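Local coordinates for antifreeze protein (Marinomonas primoryensis, PDB 5JUH) that probably helps a giant secreted adhesin fold outside the cell with calcium, as part of the protein that binds its Antarctic bacterium to diatoms and ice, at residues Thr67-Phe78 / Thr87-Ile98. Numbering follows the deposited sequence.
Sequences TLIGGQGDDVLF and TLTGLEGSDIFI. With CA (calcium ion), chain H; CA (calcium ion), chain G; CA (calcium ion), chain I.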
loop_
_atom_site.group_PDB
_atom_site.type_symbol
_atom_site.label_atom_id
_atom_site.label_comp_id
_atom_site.label_asym_id
_atom_site.label_seq_id
_atom_site.Cartn_x
_atom_site.Cartn_y
_atom_site.Cartn_z
ATOM N N THR A 67 -2.291 13.299 12.630
ATOM C CA THR A 67 -0.832 12.777 12.706
ATOM C C THR A 67 -0.654 11.582 13.658
ATOM O O THR A 67 -0.675 11.721 14.953
ATOM C CB THR A 67 0.074 13.944 13.119
ATOM O OG1 THR A 67 1.424 13.637 12.807
ATOM C CG2 THR A 67 -0.065 14.224 14.586
ATOM N N LEU A 68 -0.519 10.404 13.036
ATOM C CA LEU A 68 -0.523 9.056 13.672
ATOM C C LEU A 68 0.818 8.347 13.451
ATOM O O LEU A 68 1.214 8.085 12.294
ATOM C CB LEU A 68 -1.644 8.194 13.071
ATOM C CG LEU A 68 -3.086 8.722 13.179
ATOM C CD1 LEU A 68 -3.249 10.186 13.165
ATOM C CD2 LEU A 68 -4.040 8.319 12.108
ATOM N N ILE A 69 1.525 8.171 14.543
ATOM C CA ILE A 69 2.896 7.845 14.537
ATOM C C ILE A 69 3.014 6.530 15.268
ATOM O O ILE A 69 2.502 6.375 16.341
ATOM C CB ILE A 69 3.824 8.988 15.142
ATOM C CG1 ILE A 69 3.491 10.312 14.421
ATOM C CG2 ILE A 69 5.291 8.698 14.929
ATOM C CD1 ILE A 69 4.308 11.580 14.954
ATOM N N GLY A 70 3.794 5.581 14.654
ATOM C CA GLY A 70 4.124 4.351 15.323
ATOM C C GLY A 70 5.361 4.494 16.190
ATOM O O GLY A 70 5.722 5.645 16.564
ATOM N N GLY A 71 5.959 3.362 16.548
ATOM C CA GLY A 71 7.201 3.339 17.238
ATOM C C GLY A 71 8.172 2.467 16.561
ATOM O O GLY A 71 8.047 2.176 15.377
ATOM N N GLN A 72 9.257 2.046 17.271
ATOM C CA GLN A 72 10.342 1.367 16.647
ATOM C C GLN A 72 9.976 -0.102 16.307
ATOM O O GLN A 72 10.730 -0.735 15.582
ATOM C CB GLN A 72 11.592 1.487 17.507
ATOM C CG GLN A 72 11.471 0.665 18.729
ATOM C CD GLN A 72 12.315 -0.634 18.699
ATOM O OE1 GLN A 72 13.557 -0.561 18.448
ATOM N NE2 GLN A 72 11.693 -1.815 19.054
ATOM N N GLY A 73 8.833 -0.625 16.784
ATOM C CA GLY A 73 8.398 -1.968 16.426
ATOM C C GLY A 73 7.474 -1.992 15.239
ATOM O O GLY A 73 7.313 -1.004 14.490
ATOM N N ASP A 74 6.892 -3.154 15.072
ATOM C CA ASP A 74 6.044 -3.481 13.906
ATOM C C ASP A 74 4.605 -3.109 14.196
ATOM O O ASP A 74 3.965 -3.819 15.016
ATOM C CB ASP A 74 6.138 -4.992 13.515
ATOM C CG ASP A 74 7.646 -5.461 13.320
ATOM O OD1 ASP A 74 8.457 -4.695 12.838
ATOM O OD2 ASP A 74 7.957 -6.579 13.761
ATOM N N ASP A 75 4.170 -1.985 13.660
ATOM C CA ASP A 75 2.896 -1.372 14.005
ATOM C C ASP A 75 1.850 -1.547 12.911
ATOM O O ASP A 75 2.159 -1.992 11.776
ATOM C CB ASP A 75 3.098 0.143 14.182
ATOM C CG ASP A 75 4.213 0.481 15.205
ATOM O OD1 ASP A 75 4.197 -0.045 16.300
ATOM O OD2 ASP A 75 5.145 1.240 14.837
ATOM N N VAL A 76 0.604 -1.233 13.287
ATOM C CA VAL A 76 -0.467 -1.243 12.282
ATOM C C VAL A 76 -1.087 0.153 12.487
ATOM O O VAL A 76 -1.596 0.514 13.528
ATOM C CB VAL A 76 -1.510 -2.362 12.555
ATOM C CG1 VAL A 76 -2.613 -2.273 11.569
ATOM C CG2 VAL A 76 -0.840 -3.741 12.575
ATOM N N LEU A 77 -1.069 0.964 11.428
ATOM C CA LEU A 77 -1.449 2.370 11.458
ATOM C C LEU A 77 -2.678 2.551 10.536
ATOM O O LEU A 77 -2.746 2.033 9.419
ATOM C CB LEU A 77 -0.324 3.210 10.992
ATOM C CG LEU A 77 0.617 3.783 12.060
ATOM C CD1 LEU A 77 0.712 3.204 13.415
ATOM C CD2 LEU A 77 1.994 4.046 11.465
ATOM N N PHE A 78 -3.650 3.323 11.016
ATOM C CA PHE A 78 -4.888 3.518 10.273
ATOM C C PHE A 78 -5.505 4.842 10.668
ATOM O O PHE A 78 -5.722 5.099 11.837
ATOM C CB PHE A 78 -5.876 2.371 10.622
ATOM C CG PHE A 78 -7.199 2.470 9.951
ATOM C CD1 PHE A 78 -7.327 2.705 8.582
ATOM C CD2 PHE A 78 -8.364 2.226 10.689
ATOM C CE1 PHE A 78 -8.594 2.678 7.963
ATOM C CE2 PHE A 78 -9.620 2.195 10.067
ATOM C CZ PHE A 78 -9.734 2.433 8.725
ATOM N N THR A 87 -1.828 12.183 8.494
ATOM C CA THR A 87 -0.400 11.947 8.186
ATOM C C THR A 87 0.015 10.733 9.028
ATOM O O THR A 87 -0.082 10.754 10.224
ATOM C CB THR A 87 0.376 13.253 8.555
ATOM O OG1 THR A 87 -0.198 14.273 7.753
ATOM C CG2 THR A 87 1.767 13.112 8.284
ATOM N N LEU A 88 0.520 9.735 8.383
ATOM C CA LEU A 88 0.831 8.445 8.986
ATOM C C LEU A 88 2.342 8.280 8.895
ATOM O O LEU A 88 2.911 8.436 7.805
ATOM C CB LEU A 88 0.179 7.234 8.222
ATOM C CG LEU A 88 -1.365 7.395 8.013
ATOM C CD1 LEU A 88 -1.810 6.115 7.242
ATOM C CD2 LEU A 88 -2.060 7.439 9.317
ATOM N N THR A 89 2.985 7.943 9.986
ATOM C CA THR A 89 4.424 7.692 10.008
ATOM C C THR A 89 4.719 6.388 10.786
ATOM O O THR A 89 4.349 6.285 11.962
ATOM C CB THR A 89 5.148 8.890 10.734
ATOM O OG1 THR A 89 4.815 10.101 10.024
ATOM C CG2 THR A 89 6.624 8.733 10.758
ATOM N N GLY A 90 5.418 5.440 10.168
ATOM C CA GLY A 90 5.615 4.158 10.829
ATOM C C GLY A 90 6.841 4.086 11.756
ATOM O O GLY A 90 6.869 3.293 12.689
ATOM N N LEU A 91 7.835 4.915 11.436
ATOM C CA LEU A 91 9.114 4.846 12.105
ATOM C C LEU A 91 9.757 3.480 11.815
ATOM O O LEU A 91 9.448 2.841 10.799
ATOM C CB LEU A 91 9.062 5.317 13.549
ATOM C CG LEU A 91 8.588 6.761 13.753
ATOM C CD1 LEU A 91 8.615 7.117 15.243
ATOM C CD2 LEU A 91 9.359 7.777 12.930
ATOM N N GLU A 92 10.713 3.064 12.676
ATOM C CA GLU A 92 11.354 1.851 12.460
ATOM C C GLU A 92 10.402 0.665 12.570
ATOM O O GLU A 92 9.266 0.784 12.960
ATOM C CB GLU A 92 12.622 1.731 13.324
ATOM C CG GLU A 92 13.896 2.196 12.571
ATOM C CD GLU A 92 14.178 1.245 11.329
ATOM O OE1 GLU A 92 13.588 0.051 11.088
ATOM O OE2 GLU A 92 14.906 1.677 10.501
ATOM N N GLY A 93 10.900 -0.480 12.184
ATOM C CA GLY A 93 10.116 -1.648 12.119
ATOM C C GLY A 93 9.293 -1.729 10.856
ATOM O O GLY A 93 9.253 -0.817 10.054
ATOM N N SER A 94 8.609 -2.867 10.695
ATOM C CA SER A 94 7.922 -3.160 9.470
ATOM C C SER A 94 6.431 -2.883 9.757
ATOM O O SER A 94 5.812 -3.627 10.543
ATOM C CB SER A 94 8.054 -4.620 9.121
ATOM O OG SER A 94 9.425 -4.886 8.738
ATOM N N ASP A 95 5.918 -1.786 9.234
ATOM C CA ASP A 95 4.611 -1.255 9.629
ATOM C C ASP A 95 3.638 -1.505 8.526
ATOM O O ASP A 95 3.942 -1.343 7.330
ATOM C CB ASP A 95 4.774 0.255 9.922
ATOM C CG ASP A 95 5.789 0.500 10.996
ATOM O OD1 ASP A 95 5.618 -0.021 12.106
ATOM O OD2 ASP A 95 6.803 1.116 10.712
ATOM N N ILE A 96 2.393 -1.783 8.926
ATOM C CA ILE A 96 1.302 -1.915 7.949
ATOM C C ILE A 96 0.501 -0.595 8.012
ATOM O O ILE A 96 0.061 -0.169 9.073
ATOM C CB ILE A 96 0.358 -3.079 8.304
ATOM C CG1 ILE A 96 1.115 -4.387 8.208
ATOM C CG2 ILE A 96 -0.898 -3.039 7.449
ATOM C CD1 ILE A 96 0.414 -5.557 8.839
ATOM N N PHE A 97 0.336 0.012 6.866
ATOM C CA PHE A 97 -0.527 1.158 6.738
ATOM C C PHE A 97 -1.812 0.730 6.098
ATOM O O PHE A 97 -1.834 0.244 4.973
ATOM C CB PHE A 97 0.138 2.291 5.865
ATOM C CG PHE A 97 1.477 2.730 6.425
ATOM C CD1 PHE A 97 1.567 3.776 7.304
ATOM C CD2 PHE A 97 2.690 2.143 6.025
ATOM C CE1 PHE A 97 2.769 4.203 7.827
ATOM C CE2 PHE A 97 3.895 2.548 6.550
ATOM C CZ PHE A 97 3.939 3.593 7.397
ATOM N N ILE A 98 -2.899 0.826 6.874
ATOM C CA ILE A 98 -4.225 0.514 6.317
ATOM C C ILE A 98 -4.851 1.697 5.677
ATOM O O ILE A 98 -4.896 2.742 6.306
ATOM C CB ILE A 98 -5.165 -0.037 7.459
ATOM C CG1 ILE A 98 -4.551 -1.259 8.158
ATOM C CG2 ILE A 98 -6.517 -0.393 6.869
ATOM C CD1 ILE A 98 -5.364 -1.750 9.372
HETATM CA CA CA H . 7.110 1.127 13.529
HETATM CA CA CA G . 8.583 1.304 9.284
HETATM CA CA CA I . 14.512 -0.282 8.964
HETATM O O HOH W 1 2.710 11.371 11.085
HETATM O O HOH W 2 3.427 -4.770 11.118
HETATM O O HOH W 3 10.672 1.463 8.158
HETATM O O HOH W 4 7.697 3.247 8.232
HETATM O O HOH W 5 15.507 1.041 7.291
#
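Asp75 and Asp95 stand side by side on two successive coils of a calcium-binding RTX beta-roll, their carboxylate planes only 6° apart, and a calcium ion draws them together. Asp75 OD2 reaches this ion at 2.4 Å, while Asp95 grips it with both oxygens, OD1 more closely than OD2. The carbonyls of Gly71, Gly73, Gly90 and Glu92 complete the shell, so acceptors that would otherwise repel one another are held together by the metal. Asp95 does double duty: OD2 also binds a second calcium at 2.3 Å, and the anti lone pair of OD1 takes the N-H of Asp75 at 2.9 Å. Next to it, Ser94 N gives an almost straight bond to Asp74 OD1 (2.8 Å, 178°), fixing one turn on the other.

Strand pairing is parallel on both sides of the roll, through Leu68 with Leu88 and Ile69 with Thr89 on one, Val76 with Ile96 and Leu77 with Phe97 on the other. Inside, in one of two modelled conformers each, Leu68 brings CD2 to 3.5 Å from Leu88 CD2, and Leu77 sets CD2 3.7 Å from Phe97 CE1, obliquely to the ring. The outer side packs as closely but faces solvent: Ile69 CG2 and Leu91 CD1 touch at the surface, Val76 CG1 rests on Ile98 CD1, and a water links Thr67 OG1 with Thr89 OG1, which also bonds to Thr112. There the exposed Phe78 turns its ring edge to Ile98 O, CD1 3.3 Å from it.

Strands 68-69 and 76-78 are the outermost of their sheets within the chain; 87-89 and 96-98 continue inward to 110-111 and 120-122, and Asp119, just before strand 120-122, joins the second calcium site.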